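Local coordinates for putative methyltransferase (PDB 7DMB), which probably transfers methyl groups from S-adenosylmethionine as a trans-acting partner of a polyketide synthase in calbistrin biosynthesis, and is seen here with bound S-adenosyl-L-homocysteine, at residues A[66-71]-A[97-101]; A[291-296]-A[352-358]; A[144-148]-A[166-172]; A[213-217]-A[229-234]. All coordinates share one frame; numbering follows the deposited sequence.

Contact 1 (A[66-71]-A[97-101]); sequences WVLCAI and EYERF
Helix segments 66-71 and 97-101 cross at -115° with their axes 10.3 Å apart, and across that separation Phe101 reaches from the second helix to the side chains of Trp66, Val67, Ala70 and Ile71 on the first. It is a knob in a hole of four residues. With CG anti to its own carbonyl carbon (chi1 -53°), the ring extends toward helix 56-79 and is held on several sides. Val67 sets CG1 over the centre of one face, a CH-pi contact 3.7 Å from the ring centroid and almost on the normal. The other face lies against the backbone of its own helix, near Glu97 O. At the rim, Ala70 CB approaches in the ring plane. Ile71 adds a close contact of its own, CG1 lying 3.5 Å from Phe101 CD2. Phe101 in turn directs an edge at the face of the six-membered ring of Trp66, an offset edge-to-face pair with planes at 67°. Glu97 adds its methylene CG at the indole edge, 3.9 Å from Trp66 CH2. Dispersion and ring contacts alone therefore join the two helices here, and the one charged side chain at the interface contributes carbon rather than charge.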
loop_
_atom_site.group_PDB
_atom_site.type_symbol
_atom_site.label_atom_id
_atom_site.label_comp_id
_atom_site.label_asym_id
_atom_site.label_seq_id
_atom_site.Cartn_x
_atom_site.Cartn_y
_atom_site.Cartn_z
ATOM N N TRP A 66 13.621 -10.860 4.614
ATOM C CA TRP A 66 13.603 -9.852 5.668
ATOM C C TRP A 66 13.882 -10.481 7.021
ATOM O O TRP A 66 14.425 -9.809 7.897
ATOM C CB TRP A 66 12.298 -9.035 5.661
ATOM C CG TRP A 66 11.099 -9.611 6.397
ATOM C CD1 TRP A 66 9.980 -10.167 5.824
ATOM C CD2 TRP A 66 10.874 -9.638 7.816
ATOM N NE1 TRP A 66 9.092 -10.554 6.796
ATOM C CE2 TRP A 66 9.615 -10.245 8.029
ATOM C CE3 TRP A 66 11.616 -9.221 8.930
ATOM C CZ2 TRP A 66 9.087 -10.445 9.305
ATOM C CZ3 TRP A 66 11.081 -9.429 10.208
ATOM C CH2 TRP A 66 9.834 -10.033 10.378
ATOM N N VAL A 67 13.570 -11.769 7.202
ATOM C CA VAL A 67 13.958 -12.441 8.444
ATOM C C VAL A 67 15.482 -12.551 8.538
ATOM O O VAL A 67 16.073 -12.347 9.606
ATOM C CB VAL A 67 13.289 -13.828 8.552
ATOM C CG1 VAL A 67 13.974 -14.674 9.648
ATOM C CG2 VAL A 67 11.787 -13.692 8.836
ATOM N N LEU A 68 16.137 -12.889 7.428
ATOM C CA LEU A 68 17.597 -12.957 7.415
ATOM C C LEU A 68 18.223 -11.600 7.738
ATOM O O LEU A 68 19.120 -11.506 8.589
ATOM C CB LEU A 68 18.080 -13.466 6.057
ATOM C CG LEU A 68 17.980 -14.965 5.775
ATOM C CD1 LEU A 68 17.993 -15.215 4.246
ATOM C CD2 LEU A 68 19.138 -15.707 6.445
ATOM N N CYS A 69 17.789 -10.538 7.045
ATOM C CA CYS A 69 18.275 -9.198 7.383
ATOM C C CYS A 69 18.001 -8.841 8.842
ATOM O O CYS A 69 18.848 -8.217 9.492
ATOM C CB CYS A 69 17.648 -8.122 6.482
ATOM S SG CYS A 69 17.628 -8.486 4.678
ATOM N N ALA A 70 16.800 -9.167 9.348
ATOM C CA ALA A 70 16.448 -8.793 10.713
ATOM C C ALA A 70 17.364 -9.482 11.719
ATOM O O ALA A 70 17.808 -8.859 12.686
ATOM C CB ALA A 70 14.982 -9.123 11.002
ATOM N N ILE A 71 17.666 -10.765 11.496
ATOM C CA ILE A 71 18.645 -11.478 12.321
ATOM C C ILE A 71 20.000 -10.788 12.247
ATOM O O ILE A 71 20.661 -10.551 13.266
ATOM C CB ILE A 71 18.756 -12.946 11.870
ATOM C CG1 ILE A 71 17.434 -13.698 12.089
ATOM C CG2 ILE A 71 19.939 -13.640 12.585
ATOM C CD1 ILE A 71 17.344 -15.034 11.306
ATOM N N GLU A 97 10.724 -9.662 17.688
ATOM C CA GLU A 97 10.449 -10.539 16.552
ATOM C C GLU A 97 11.579 -11.552 16.363
ATOM O O GLU A 97 11.324 -12.732 16.107
ATOM C CB GLU A 97 10.211 -9.698 15.292
ATOM C CG GLU A 97 9.283 -10.321 14.238
ATOM C CD GLU A 97 7.842 -10.554 14.711
ATOM O OE1 GLU A 97 7.336 -9.825 15.582
ATOM O OE2 GLU A 97 7.192 -11.471 14.180
ATOM N N TYR A 98 12.831 -11.122 16.528
ATOM C CA TYR A 98 13.958 -12.053 16.500
ATOM C C TYR A 98 13.789 -13.202 17.499
ATOM O O TYR A 98 14.213 -14.336 17.231
ATOM C CB TYR A 98 15.257 -11.297 16.781
ATOM C CG TYR A 98 16.426 -12.189 17.133
ATOM C CD1 TYR A 98 17.166 -12.804 16.134
ATOM C CD2 TYR A 98 16.791 -12.418 18.470
ATOM C CE1 TYR A 98 18.236 -13.610 16.432
ATOM C CE2 TYR A 98 17.859 -13.232 18.780
ATOM C CZ TYR A 98 18.584 -13.825 17.758
ATOM O OH TYR A 98 19.657 -14.647 18.036
ATOM N N GLU A 99 13.192 -12.931 18.664
ATOM C CA GLU A 99 12.872 -14.022 19.576
ATOM C C GLU A 99 11.860 -14.976 18.956
ATOM O O GLU A 99 11.931 -16.182 19.199
ATOM C CB GLU A 99 12.362 -13.465 20.914
ATOM C CG GLU A 99 13.425 -12.687 21.677
ATOM C CD GLU A 99 14.674 -13.534 21.965
ATOM O OE1 GLU A 99 14.515 -14.678 22.435
ATOM O OE2 GLU A 99 15.809 -13.064 21.721
ATOM N N ARG A 100 10.957 -14.469 18.104
ATOM C CA ARG A 100 9.968 -15.333 17.462
ATOM C C ARG A 100 10.587 -16.266 16.419
ATOM O O ARG A 100 10.056 -17.363 16.184
ATOM C CB ARG A 100 8.865 -14.493 16.807
ATOM C CG ARG A 100 7.866 -13.831 17.751
ATOM C CD ARG A 100 6.777 -13.107 16.936
ATOM N NE ARG A 100 5.889 -14.031 16.216
ATOM C CZ ARG A 100 5.103 -13.691 15.191
ATOM N NH1 ARG A 100 5.073 -12.439 14.742
ATOM N NH2 ARG A 100 4.327 -14.603 14.619
ATOM N N PHE A 101 11.682 -15.852 15.768
ATOM C CA PHE A 101 12.342 -16.713 14.782
ATOM C C PHE A 101 12.903 -17.980 15.422
ATOM O O PHE A 101 12.993 -19.021 14.764
ATOM C CB PHE A 101 13.508 -15.992 14.098
ATOM C CG PHE A 101 13.171 -14.661 13.498
ATOM C CD1 PHE A 101 11.896 -14.364 13.072
ATOM C CD2 PHE A 101 14.165 -13.714 13.340
ATOM C CE1 PHE A 101 11.601 -13.125 12.516
ATOM C CE2 PHE A 101 13.892 -12.492 12.783
ATOM C CZ PHE A 101 12.602 -12.191 12.362
#

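Contact 2 (A[291-296]-A[352-358]); sequences LVETLK and RLKQAGF
Arg352 and Leu295 both carry CG anti to the carbonyl carbon (chi1 -77° and -69°), which sends the extended arginine chain alongside the start of helix 291-301 and the leucine branches against helix 346-355. The aliphatic part of Arg352 does the touching: CD lies 3.9 Å from Leu291 CB, and CG is crossed at about a right angle by Val292, whose CG2 also meets Gln355 OE1 at 3.4 Å. The guanidinium is engaged beyond these segments, in salt bridges to Glu348 and Asp336. Water 1 accepts from Val292 N at 3.0 Å and, weakly, from Arg352 NH1. Since Leu291 N bonds to Asp336 as well, acid, water and arginine gather round the first turn of helix 291-301. Further along, Leu295 CD2 meets Leu353 CD2, whereas its CB presses on Ala356 CB at 3.4 Å, tighter than usual for two carbons. There helix 346-355 ends in a Schellman motif: Gly357 has positive phi, Phe358 N hydrogen-bonds to Leu353 O and Gly357 N, weakly, to Lys354 O. Leu353 O also accepts from Ala356 N, on the opposite face of its plane. The chain then turns so that the edge of the Phe358 ring faces Leu295 O. Leu295, Leu353 and Phe358 all pack on Leu308 of strand 306-313, and the last two also on Ala380 of strand 375-382, so both helices lie against the large mixed sheet.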
loop_
_atom_site.group_PDB
_atom_site.type_symbol
_atom_site.label_atom_id
_atom_site.label_comp_id
_atom_site.label_asym_id
_atom_site.label_seq_id
_atom_site.Cartn_x
_atom_site.Cartn_y
_atom_site.Cartn_z
ATOM N N LEU A 291 -8.525 8.201 10.923
ATOM C CA LEU A 291 -9.108 7.654 9.701
ATOM C C LEU A 291 -10.493 8.230 9.429
ATOM O O LEU A 291 -10.852 8.466 8.270
ATOM C CB LEU A 291 -9.168 6.128 9.764
ATOM C CG LEU A 291 -7.820 5.436 9.910
ATOM C CD1 LEU A 291 -8.004 3.958 9.749
ATOM C CD2 LEU A 291 -6.821 5.996 8.877
ATOM N N VAL A 292 -11.289 8.454 10.482
ATOM C CA VAL A 292 -12.650 8.945 10.286
ATOM C C VAL A 292 -12.637 10.350 9.684
ATOM O O VAL A 292 -13.384 10.644 8.743
ATOM C CB VAL A 292 -13.433 8.892 11.611
ATOM C CG1 VAL A 292 -14.765 9.605 11.473
ATOM C CG2 VAL A 292 -13.652 7.441 12.041
ATOM N N GLU A 293 -11.788 11.238 10.201
ATOM C CA GLU A 293 -11.682 12.569 9.608
ATOM C C GLU A 293 -11.177 12.485 8.176
ATOM O O GLU A 293 -11.648 13.216 7.292
ATOM C CB GLU A 293 -10.762 13.443 10.457
ATOM C CG GLU A 293 -11.492 14.286 11.497
ATOM C CD GLU A 293 -10.530 15.103 12.341
ATOM O OE1 GLU A 293 -9.530 15.594 11.774
ATOM O OE2 GLU A 293 -10.768 15.256 13.562
ATOM N N THR A 294 -10.237 11.573 7.929
ATOM C CA THR A 294 -9.745 11.322 6.579
ATOM C C THR A 294 -10.857 10.843 5.663
ATOM O O THR A 294 -10.997 11.318 4.527
ATOM C CB THR A 294 -8.632 10.288 6.623
ATOM O OG1 THR A 294 -7.446 10.920 7.104
ATOM C CG2 THR A 294 -8.400 9.674 5.226
ATOM N N LEU A 295 -11.650 9.878 6.130
ATOM C CA LEU A 295 -12.730 9.387 5.286
ATOM C C LEU A 295 -13.824 10.448 5.082
ATOM O O LEU A 295 -14.394 10.536 3.988
ATOM C CB LEU A 295 -13.272 8.076 5.874
ATOM C CG LEU A 295 -12.301 6.879 5.789
ATOM C CD1 LEU A 295 -12.632 5.751 6.756
ATOM C CD2 LEU A 295 -12.222 6.315 4.375
ATOM N N LYS A 296 -14.098 11.294 6.086
ATOM C CA LYS A 296 -15.036 12.402 5.880
ATOM C C LYS A 296 -14.517 13.388 4.842
ATOM O O LYS A 296 -15.310 14.004 4.109
ATOM C CB LYS A 296 -15.309 13.145 7.192
ATOM C CG LYS A 296 -16.077 12.345 8.258
ATOM C CD LYS A 296 -16.229 13.143 9.574
ATOM C CE LYS A 296 -17.104 12.396 10.579
ATOM N NZ LYS A 296 -17.485 13.231 11.747
ATOM N N ARG A 352 -15.172 2.186 10.249
ATOM C CA ARG A 352 -14.862 3.602 10.214
ATOM C C ARG A 352 -15.487 4.287 9.010
ATOM O O ARG A 352 -15.776 5.487 9.074
ATOM C CB ARG A 352 -13.355 3.793 10.255
ATOM C CG ARG A 352 -12.830 3.577 11.657
ATOM C CD ARG A 352 -11.359 3.551 11.672
ATOM N NE ARG A 352 -10.829 2.775 12.783
ATOM C CZ ARG A 352 -10.002 3.277 13.681
ATOM N NH1 ARG A 352 -9.649 4.557 13.602
ATOM N NH2 ARG A 352 -9.529 2.510 14.645
ATOM N N LEU A 353 -15.717 3.540 7.928
ATOM C CA LEU A 353 -16.474 4.075 6.807
ATOM C C LEU A 353 -17.875 4.479 7.252
ATOM O O LEU A 353 -18.360 5.558 6.892
ATOM C CB LEU A 353 -16.518 3.042 5.674
ATOM C CG LEU A 353 -15.264 2.939 4.791
ATOM C CD1 LEU A 353 -15.195 1.601 4.117
ATOM C CD2 LEU A 353 -15.190 4.071 3.745
ATOM N N LYS A 354 -18.523 3.650 8.077
ATOM C CA LYS A 354 -19.863 3.980 8.562
ATOM C C LYS A 354 -19.854 5.249 9.414
ATOM O O LYS A 354 -20.773 6.072 9.326
ATOM C CB LYS A 354 -20.441 2.804 9.352
ATOM C CG LYS A 354 -20.818 1.622 8.476
ATOM C CD LYS A 354 -21.179 0.369 9.290
ATOM C CE LYS A 354 -22.048 -0.578 8.453
ATOM N NZ LYS A 354 -21.987 -2.003 8.930
ATOM N N GLN A 355 -18.810 5.433 10.228
ATOM C CA GLN A 355 -18.666 6.643 11.029
ATOM C C GLN A 355 -18.416 7.881 10.185
ATOM O O GLN A 355 -18.572 8.994 10.693
ATOM C CB GLN A 355 -17.512 6.498 12.031
ATOM C CG GLN A 355 -17.826 5.622 13.228
ATOM C CD GLN A 355 -16.628 4.825 13.710
ATOM O OE1 GLN A 355 -15.578 5.383 14.010
ATOM N NE2 GLN A 355 -16.785 3.508 13.784
ATOM N N ALA A 356 -18.015 7.724 8.925
ATOM C CA ALA A 356 -17.645 8.859 8.087
ATOM C C ALA A 356 -18.685 9.206 7.033
ATOM O O ALA A 356 -18.421 10.057 6.180
ATOM C CB ALA A 356 -16.305 8.587 7.398
ATOM N N GLY A 357 -19.835 8.544 7.038
ATOM C CA GLY A 357 -20.858 8.802 6.050
ATOM C C GLY A 357 -20.823 7.943 4.800
ATOM O O GLY A 357 -21.450 8.319 3.799
ATOM N N PHE A 358 -20.108 6.820 4.809
ATOM C CA PHE A 358 -20.234 5.822 3.757
ATOM C C PHE A 358 -21.164 4.707 4.240
ATOM O O PHE A 358 -21.423 4.574 5.433
ATOM C CB PHE A 358 -18.863 5.244 3.377
ATOM C CG PHE A 358 -17.906 6.254 2.790
ATOM C CD1 PHE A 358 -17.720 6.333 1.419
ATOM C CD2 PHE A 358 -17.166 7.089 3.612
ATOM C CE1 PHE A 358 -16.821 7.248 0.871
ATOM C CE2 PHE A 358 -16.265 8.007 3.079
ATOM C CZ PHE A 358 -16.089 8.087 1.712
HETATM O O HOH W 1 -10.516 7.336 13.186
#

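Contact 3 (A[144-148]-A[166-172]); sequences EGPWR and VLLKDGL
Arg148 and Leu172 approach from opposite directions, and the leucine lays CD1 over the centre of the guanidinium, 3.6 Å above its plane. The flat group is thus covered on one face by a methyl, while its polar edge is turned to the backbone. There it grips a single atom end-on: NH1 and NH2 each stand 2.9 Å from Lys169 O, which lies almost exactly in the guanidinium plane and also accepts from Leu172 N. The two arginine donors meet this carbonyl differently, NH1 tilted 27° from its plane and NH2 well above it. NH1 also makes a weak bond to Val166 O at 2.7 Å, bent to 129°. The extended chain of Arg148 slides past Val166 in the opposite sense, CB against Val166 CG1 at 3.7 Å. Arginine thus binds the end of helix 163-168, through Val166 O in its last turn, and Lys169 O in the turn leading to the next helix, in a manner resembling C-terminal capping. The positive charge probably suits the carbonyl-rich end of the helix. At the same guanidinium edge, in its plane, water 2 accepts from Arg148 NH2 and donates to Asp170 OD2, linking groups too far apart for a salt bridge. Leu172 CD1 also touches Glu144 CB, crossing that side chain at about a right angle, while the Glu144 carboxylate pairs with Arg131.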
loop_
_atom_site.group_PDB
_atom_site.type_symbol
_atom_site.label_atom_id
_atom_site.label_comp_id
_atom_site.label_asym_id
_atom_site.label_seq_id
_atom_site.Cartn_x
_atom_site.Cartn_y
_atom_site.Cartn_z
ATOM N N GLU A 144 15.771 -6.451 -2.423
ATOM C CA GLU A 144 16.805 -5.440 -2.252
ATOM C C GLU A 144 16.450 -4.460 -1.159
ATOM O O GLU A 144 17.347 -3.937 -0.486
ATOM C CB GLU A 144 17.023 -4.675 -3.571
ATOM C CG GLU A 144 18.240 -3.781 -3.564
ATOM C CD GLU A 144 19.533 -4.580 -3.632
ATOM O OE1 GLU A 144 19.468 -5.825 -3.707
ATOM O OE2 GLU A 144 20.611 -3.963 -3.629
ATOM N N GLY A 145 15.155 -4.176 -0.995
ATOM C CA GLY A 145 14.680 -3.245 0.001
ATOM C C GLY A 145 15.123 -3.625 1.400
ATOM O O GLY A 145 15.801 -2.860 2.093
ATOM N N PRO A 146 14.734 -4.813 1.853
ATOM C CA PRO A 146 15.175 -5.238 3.199
ATOM C C PRO A 146 16.695 -5.292 3.342
ATOM O O PRO A 146 17.230 -4.897 4.388
ATOM C CB PRO A 146 14.517 -6.620 3.376
ATOM C CG PRO A 146 14.023 -7.013 2.008
ATOM C CD PRO A 146 13.778 -5.752 1.242
ATOM N N TRP A 147 17.406 -5.724 2.299
ATOM C CA TRP A 147 18.865 -5.707 2.339
ATOM C C TRP A 147 19.385 -4.307 2.652
ATOM O O TRP A 147 20.257 -4.127 3.519
ATOM C CB TRP A 147 19.453 -6.208 1.015
ATOM C CG TRP A 147 20.871 -5.758 0.876
ATOM C CD1 TRP A 147 21.326 -4.624 0.251
ATOM C CD2 TRP A 147 22.013 -6.385 1.452
ATOM N NE1 TRP A 147 22.686 -4.529 0.395
ATOM C CE2 TRP A 147 23.133 -5.599 1.123
ATOM C CE3 TRP A 147 22.200 -7.545 2.212
ATOM C CZ2 TRP A 147 24.427 -5.945 1.513
ATOM C CZ3 TRP A 147 23.491 -7.885 2.608
ATOM C CH2 TRP A 147 24.584 -7.091 2.255
ATOM N N ARG A 148 18.838 -3.298 1.966
ATOM C CA ARG A 148 19.248 -1.911 2.207
ATOM C C ARG A 148 18.911 -1.445 3.621
ATOM O O ARG A 148 19.650 -0.637 4.199
ATOM C CB ARG A 148 18.578 -0.962 1.208
ATOM C CG ARG A 148 19.059 -1.021 -0.230
ATOM C CD ARG A 148 18.385 0.121 -1.009
ATOM N NE ARG A 148 18.667 0.037 -2.435
ATOM C CZ ARG A 148 18.170 0.846 -3.359
ATOM N NH1 ARG A 148 17.333 1.819 -3.028
ATOM N NH2 ARG A 148 18.519 0.666 -4.625
ATOM N N VAL A 166 17.415 6.200 1.232
ATOM C CA VAL A 166 17.933 4.854 1.030
ATOM C C VAL A 166 17.038 4.079 0.073
ATOM O O VAL A 166 17.520 3.415 -0.851
ATOM C CB VAL A 166 18.086 4.142 2.386
ATOM C CG1 VAL A 166 18.125 2.619 2.203
ATOM C CG2 VAL A 166 19.325 4.650 3.100
ATOM N N LEU A 167 15.721 4.185 0.243
ATOM C CA LEU A 167 14.822 3.414 -0.604
ATOM C C LEU A 167 14.606 4.050 -1.974
ATOM O O LEU A 167 14.157 3.363 -2.894
ATOM C CB LEU A 167 13.477 3.206 0.099
ATOM C CG LEU A 167 13.538 2.470 1.448
ATOM C CD1 LEU A 167 12.133 2.173 2.010
ATOM C CD2 LEU A 167 14.338 1.196 1.316
ATOM N N LEU A 168 14.929 5.336 -2.132
ATOM C CA LEU A 168 14.723 6.000 -3.416
ATOM C C LEU A 168 15.727 5.534 -4.456
ATOM O O LEU A 168 15.409 5.514 -5.648
ATOM C CB LEU A 168 14.817 7.521 -3.258
ATOM C CG LEU A 168 13.594 8.251 -2.698
ATOM C CD1 LEU A 168 13.739 9.775 -2.853
ATOM C CD2 LEU A 168 12.316 7.742 -3.349
ATOM N N LYS A 169 16.924 5.138 -4.028
ATOM C CA LYS A 169 17.996 4.842 -4.965
ATOM C C LYS A 169 17.565 3.808 -6.001
ATOM O O LYS A 169 16.895 2.818 -5.683
ATOM C CB LYS A 169 19.230 4.344 -4.217
ATOM C CG LYS A 169 20.414 4.048 -5.118
ATOM C CD LYS A 169 21.695 4.019 -4.302
ATOM C CE LYS A 169 22.926 3.747 -5.145
ATOM N NZ LYS A 169 23.256 2.314 -5.225
ATOM N N ASP A 170 17.945 4.074 -7.257
ATOM C CA ASP A 170 17.694 3.197 -8.399
ATOM C C ASP A 170 16.210 2.865 -8.556
ATOM O O ASP A 170 15.858 1.793 -9.053
ATOM C CB ASP A 170 18.536 1.917 -8.305
ATOM C CG ASP A 170 20.000 2.156 -8.671
ATOM O OD1 ASP A 170 20.258 2.980 -9.570
ATOM O OD2 ASP A 170 20.893 1.542 -8.051
ATOM N N GLY A 171 15.331 3.779 -8.149
ATOM C CA GLY A 171 13.903 3.607 -8.368
ATOM C C GLY A 171 13.251 2.503 -7.564
ATOM O O GLY A 171 12.147 2.062 -7.911
ATOM N N LEU A 172 13.890 2.069 -6.472
ATOM C CA LEU A 172 13.393 0.924 -5.718
ATOM C C LEU A 172 11.982 1.170 -5.183
ATOM O O LEU A 172 11.121 0.288 -5.265
ATOM C CB LEU A 172 14.362 0.586 -4.584
ATOM C CG LEU A 172 14.090 -0.756 -3.926
ATOM C CD1 LEU A 172 15.401 -1.436 -3.537
ATOM C CD2 LEU A 172 13.151 -0.607 -2.725
HETATM O O HOH W 2 20.427 -0.524 -6.434
#

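Contact 4 (A[213-217]-A[229-234]); sequences TARVF and YSSYVF
One face of the Tyr232 ring receives Phe217 CZ, 3.6 Å above its plane and offset toward the rim, and at the edge of the same ring Val216 CG1 lies in plane, 3.6 Å from Tyr232 CE1. The Phe217 ring in turn has Tyr232 CE1 over one face, its plane inclined 35° to that of the tyrosine. Tyr229 completes an aromatic cluster by meeting Phe217 obliquely, its OH 3.6 Å from Phe217 CE1. Beyond these segments Phe217 also stacks on Tyr252. Thr213 fills the other end of the contact. Its CG2, anti to the backbone N, points between two rings and comes to 3.5 Å from Tyr232 OH and 3.7 Å from Phe234 CD1. The hydroxyl branch OG1 lies 3.5 Å from Phe234 CE1. Both buried hydroxyls of this end, Thr213 OG1 and Tyr232 OH, bond to Glu204 OE1, so one carboxylate oxygen fixes a helix residue and a strand residue together; Tyr229 OH has its partner in Asp253 O. Helix 213-217 runs at 175° to strand 231-234, nearly antiparallel, with the axes 11.7 Å apart. This is the return half of a beta-alpha-beta crossover, strand 200-205, helix 211-220 and strand 229-236, in the Rossmann-like fold of S-adenosylmethionine-dependent methyltransferases, where Gly211 at the start of the helix and Asp236 at the end of the strand bind S-adenosyl-L-homocysteine.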
loop_
_atom_site.group_PDB
_atom_site.type_symbol
_atom_site.label_atom_id
_atom_site.label_comp_id
_atom_site.label_asym_id
_atom_site.label_seq_id
_atom_site.Cartn_x
_atom_site.Cartn_y
_atom_site.Cartn_z
ATOM N N THR A 213 -1.920 4.317 -9.910
ATOM C CA THR A 213 -2.314 5.138 -11.054
ATOM C C THR A 213 -2.134 4.391 -12.371
ATOM O O THR A 213 -2.983 4.476 -13.269
ATOM C CB THR A 213 -1.488 6.422 -11.077
ATOM O OG1 THR A 213 -1.224 6.844 -9.734
ATOM C CG2 THR A 213 -2.226 7.543 -11.843
ATOM N N ALA A 214 -1.020 3.660 -12.501
ATOM C CA ALA A 214 -0.699 2.956 -13.741
ATOM C C ALA A 214 -1.711 1.866 -14.057
ATOM O O ALA A 214 -2.127 1.725 -15.214
ATOM C CB ALA A 214 0.701 2.353 -13.654
ATOM N N ARG A 215 -2.089 1.058 -13.054
ATOM C CA ARG A 215 -3.117 0.051 -13.293
ATOM C C ARG A 215 -4.458 0.695 -13.655
ATOM O O ARG A 215 -5.173 0.200 -14.532
ATOM C CB ARG A 215 -3.299 -0.859 -12.081
ATOM C CG ARG A 215 -2.087 -1.234 -11.210
ATOM C CD ARG A 215 -0.814 -1.573 -11.947
ATOM N NE ARG A 215 -1.041 -2.365 -13.142
ATOM C CZ ARG A 215 -0.193 -2.405 -14.163
ATOM N NH1 ARG A 215 0.939 -1.687 -14.099
ATOM N NH2 ARG A 215 -0.491 -3.143 -15.235
ATOM N N VAL A 216 -4.810 1.795 -12.982
ATOM C CA VAL A 216 -6.129 2.403 -13.145
ATOM C C VAL A 216 -6.280 2.968 -14.554
ATOM O O VAL A 216 -7.340 2.836 -15.173
ATOM C CB VAL A 216 -6.350 3.473 -12.051
ATOM C CG1 VAL A 216 -7.528 4.420 -12.394
ATOM C CG2 VAL A 216 -6.585 2.802 -10.671
ATOM N N PHE A 217 -5.216 3.573 -15.097
ATOM C CA PHE A 217 -5.285 4.128 -16.445
ATOM C C PHE A 217 -5.539 3.037 -17.481
ATOM O O PHE A 217 -6.268 3.254 -18.457
ATOM C CB PHE A 217 -3.998 4.890 -16.767
ATOM C CG PHE A 217 -4.035 6.342 -16.367
ATOM C CD1 PHE A 217 -5.078 7.163 -16.778
ATOM C CD2 PHE A 217 -3.025 6.887 -15.583
ATOM C CE1 PHE A 217 -5.110 8.499 -16.421
ATOM C CE2 PHE A 217 -3.055 8.221 -15.207
ATOM C CZ PHE A 217 -4.096 9.032 -15.629
ATOM N N TYR A 229 -12.823 8.394 -19.175
ATOM C CA TYR A 229 -12.843 9.371 -18.106
ATOM C C TYR A 229 -12.776 10.747 -18.740
ATOM O O TYR A 229 -12.264 10.901 -19.849
ATOM C CB TYR A 229 -11.666 9.177 -17.133
ATOM C CG TYR A 229 -10.288 9.362 -17.750
ATOM C CD1 TYR A 229 -9.527 10.494 -17.475
ATOM C CD2 TYR A 229 -9.755 8.407 -18.613
ATOM C CE1 TYR A 229 -8.281 10.670 -18.047
ATOM C CE2 TYR A 229 -8.503 8.566 -19.168
ATOM C CZ TYR A 229 -7.773 9.700 -18.882
ATOM O OH TYR A 229 -6.537 9.855 -19.451
ATOM N N SER A 230 -13.305 11.741 -18.033
ATOM C CA SER A 230 -13.173 13.122 -18.471
ATOM C C SER A 230 -11.952 13.795 -17.866
ATOM O O SER A 230 -11.362 14.682 -18.491
ATOM C CB SER A 230 -14.447 13.919 -18.119
ATOM O OG SER A 230 -14.698 13.927 -16.716
ATOM N N SER A 231 -11.537 13.353 -16.684
ATOM C CA SER A 231 -10.571 14.094 -15.893
ATOM C C SER A 231 -9.981 13.136 -14.863
ATOM O O SER A 231 -10.730 12.480 -14.129
ATOM C CB SER A 231 -11.267 15.286 -15.217
ATOM O OG SER A 231 -10.394 16.056 -14.426
ATOM N N TYR A 232 -8.654 13.050 -14.815
ATOM C CA TYR A 232 -7.954 12.330 -13.750
ATOM C C TYR A 232 -7.147 13.341 -12.947
ATOM O O TYR A 232 -6.191 13.924 -13.468
ATOM C CB TYR A 232 -7.050 11.231 -14.319
ATOM C CG TYR A 232 -6.604 10.198 -13.300
ATOM C CD1 TYR A 232 -7.094 8.899 -13.348
ATOM C CD2 TYR A 232 -5.700 10.525 -12.285
ATOM C CE1 TYR A 232 -6.710 7.953 -12.422
ATOM C CE2 TYR A 232 -5.313 9.574 -11.339
ATOM C CZ TYR A 232 -5.814 8.287 -11.419
ATOM O OH TYR A 232 -5.443 7.322 -10.503
ATOM N N VAL A 233 -7.518 13.547 -11.686
ATOM C CA VAL A 233 -6.769 14.418 -10.782
ATOM C C VAL A 233 -5.813 13.539 -9.975
ATOM O O VAL A 233 -6.223 12.791 -9.088
ATOM C CB VAL A 233 -7.692 15.245 -9.885
ATOM C CG1 VAL A 233 -6.870 16.196 -9.051
ATOM C CG2 VAL A 233 -8.738 16.016 -10.739
ATOM N N PHE A 234 -4.532 13.608 -10.328
ATOM C CA PHE A 234 -3.442 12.941 -9.620
ATOM C C PHE A 234 -3.010 13.830 -8.461
ATOM O O PHE A 234 -2.551 14.956 -8.684
ATOM C CB PHE A 234 -2.294 12.706 -10.607
ATOM C CG PHE A 234 -1.091 11.950 -10.053
ATOM C CD1 PHE A 234 -0.816 10.664 -10.486
ATOM C CD2 PHE A 234 -0.199 12.552 -9.171
ATOM C CE1 PHE A 234 0.300 9.969 -10.015
ATOM C CE2 PHE A 234 0.915 11.871 -8.700
ATOM C CZ PHE A 234 1.164 10.575 -9.116
#

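How the contacts relate
Contacts 1, 2 and 4 are largely buried, while contact 3 is only partly buried. Contacts 1 and 3 belong to the helical part of the chain and touch: Cys69 and Trp66 pack on Pro146, and Cys69 also on Trp147. Contacts 2 and 4 instead place different helices against one seven-stranded sheet, their centres about 24 Å apart. Chemistry follows position. Contact 1 joins helices through carbon and rings, and contact 4 does so between helix and strand, with the Thr213 and Tyr232 hydroxyls bonded to Glu204. Contact 2 mixes leucine packing with an arginine whose charge is met by acids outside the segments, whereas contact 3, at a helix end, relies on direct arginine-to-carbonyl bonds.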